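Local coordinates for hypothetical protein Atu2144 (PDB 2ODF) that is of unknown function but belongs to the N-formylglutamate amidohydrolase family and so probably hydrolyses an amide bond, at residues Ala98-Val101 with Asp107-Gly110. Residues are numbered along the deposited sequence; the frame is centred on the assembly and turned at random.
Sequences AMPV and DIPG
Ile108 meets the backbone of Pro100 and Val101 with both its amide and its side chain. Its N-H donates to Val101 O at 3.0 Å from Ile108 N. CB of Ile108 is directed toward the facing segment, and CG1 is anti to its own carbonyl carbon (chi1 -53°). From there an extended chi2 of 159° sends CD1 against Pro100, where it approaches the carbonyl Pro100 O at 3.1 Å, a tight fit for a methyl group. The same methyl touches the proline ring more loosely, 4.2 Å from Pro100 CG, while Leu85 packs against Ile108 from a neighbouring loop. The CB of Val101 leaves the backbone away from the facing segment, and it is the carbonyl oxygen that meets Ile108. A water lies within hydrogen-bonding distance of a carbonyl oxygen in each segment, 2.8 Å from Val101 O and 2.9 Å from Ile108 O, and can bridge them, though it may not serve every acceptor at once. Asp107 starts away from the other segment, but with CG anti to its backbone N (chi1 176°) the carboxylate swings back, bringing OD1 to 3.5 Å from Val101 O, a close approach of two acceptor oxygens and not an attraction.

The contact closes the base of the small hairpin of strands 102-103 and 106-107, ahead of helix 116-143. Val101 O takes the amide N-H of Ile108 and probably a proton from the water, whereas Pro100 O, beside the methyl, accepts a hydrogen bond from Asn111 ND2; polar backbone bonding, more than apolar packing, joins the two segments.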
ATOM      1  N   ALA A  98     -11.926  -0.034  -1.885  1.00 16.53           N
ATOM      2  CA  ALA A  98     -10.759  -0.908  -2.108  1.00 17.04           C
ATOM      3  C   ALA A  98     -10.969  -2.319  -1.540  1.00 17.08           C
ATOM      4  O   ALA A  98     -10.527  -3.328  -2.125  1.00 16.62           O
ATOM      5  CB  ALA A  98      -9.477  -0.277  -1.522  1.00 16.78           C
ATOM      6  N   MET A  99     -11.596  -2.344  -0.386  1.00 17.13           N
ATOM      7  CA  MET A  99     -11.893  -3.541   0.334  1.00 16.79           C
ATOM      8  C   MET A  99     -13.317  -3.405   0.783  1.00 17.75           C
ATOM      9  O   MET A  99     -13.563  -2.944   1.834  1.00 16.79           O
ATOM     10  CB  MET A  99     -10.944  -3.732   1.507  1.00 17.44           C
ATOM     11  CG  MET A  99      -9.501  -3.816   1.101  1.00 17.77           C
ATOM     12  SD  MET A  99      -8.217  -3.856   2.381  1.00 12.42           S
ATOM     13  CE  MET A  99      -7.188  -2.638   1.831  1.00 18.39           C
ATOM     14  N   PRO A 100     -14.242  -3.682  -0.119  1.00 19.24           N
ATOM     15  CA  PRO A 100     -15.597  -3.208   0.106  1.00 20.55           C
ATOM     16  C   PRO A 100     -16.393  -4.013   1.140  1.00 21.02           C
ATOM     17  O   PRO A 100     -16.387  -5.247   1.115  1.00 20.66           O
ATOM     18  CB  PRO A 100     -16.232  -3.322  -1.272  1.00 20.13           C
ATOM     19  CG  PRO A 100     -15.568  -4.476  -1.903  1.00 20.50           C
ATOM     20  CD  PRO A 100     -14.128  -4.382  -1.420  1.00 19.36           C
ATOM     21  N   VAL A 101     -17.093  -3.299   2.014  1.00 22.09           N
ATOM     22  CA  VAL A 101     -17.916  -3.947   3.035  1.00 23.54           C
ATOM     23  C   VAL A 101     -19.233  -4.541   2.477  1.00 24.48           C
ATOM     24  O   VAL A 101     -19.815  -5.443   3.091  1.00 22.91           O
ATOM     25  CB  VAL A 101     -18.233  -3.006   4.219  1.00 23.86           C
ATOM     26  CG1 VAL A 101     -16.923  -2.520   4.841  1.00 23.15           C
ATOM     27  CG2 VAL A 101     -19.129  -1.815   3.788  1.00 24.96           C
ATOM     28  N   ASP A 107     -23.938  -7.911   1.984  1.00 26.14           N
ATOM     29  CA  ASP A 107     -22.916  -7.739   2.987  1.00 24.78           C
ATOM     30  C   ASP A 107     -21.784  -8.770   2.815  1.00 22.99           C
ATOM     31  O   ASP A 107     -22.019  -9.924   2.439  1.00 23.08           O
ATOM     32  CB  ASP A 107     -23.569  -7.887   4.351  1.00 25.13           C
ATOM     33  CG  ASP A 107     -22.587  -7.811   5.467  1.00 25.93           C
ATOM     34  OD1 ASP A 107     -21.911  -6.756   5.602  1.00 31.34           O
ATOM     35  OD2 ASP A 107     -22.482  -8.804   6.207  1.00 29.09           O
ATOM     36  N   ILE A 108     -20.547  -8.337   3.055  1.00 21.49           N
ATOM     37  CA  ILE A 108     -19.378  -9.208   2.912  1.00 20.97           C
ATOM     38  C   ILE A 108     -18.695  -9.391   4.265  1.00 20.12           C
ATOM     39  O   ILE A 108     -17.804  -8.597   4.614  1.00 19.83           O
ATOM     40  CB  ILE A 108     -18.344  -8.644   1.899  1.00 20.23           C
ATOM     41  CG1 ILE A 108     -19.029  -8.317   0.557  1.00 20.49           C
ATOM     42  CG2 ILE A 108     -17.208  -9.665   1.652  1.00 19.18           C
ATOM     43  CD1 ILE A 108     -18.243  -7.314  -0.296  1.00 20.66           C
ATOM     44  N   PRO A 109     -19.105 -10.419   5.035  1.00 19.32           N
ATOM     45  CA  PRO A 109     -18.488 -10.601   6.364  1.00 19.43           C
ATOM     46  C   PRO A 109     -16.974 -10.655   6.350  1.00 18.92           C
ATOM     47  O   PRO A 109     -16.339 -10.146   7.272  1.00 19.77           O
ATOM     48  CB  PRO A 109     -19.079 -11.946   6.863  1.00 19.17           C
ATOM     49  CG  PRO A 109     -20.398 -12.021   6.202  1.00 19.39           C
ATOM     50  CD  PRO A 109     -20.184 -11.397   4.810  1.00 19.62           C
ATOM     51  N   GLY A 110     -16.393 -11.218   5.289  1.00 18.42           N
ATOM     52  CA  GLY A 110     -14.955 -11.269   5.152  1.00 17.76           C
ATOM     53  C   GLY A 110     -14.290  -9.922   5.060  1.00 17.04           C
ATOM     54  O   GLY A 110     -13.082  -9.834   5.239  1.00 17.61           O
TER
HETATM   55  O   HOH W   1     -18.727  -6.047   5.639  1.00 29.44           O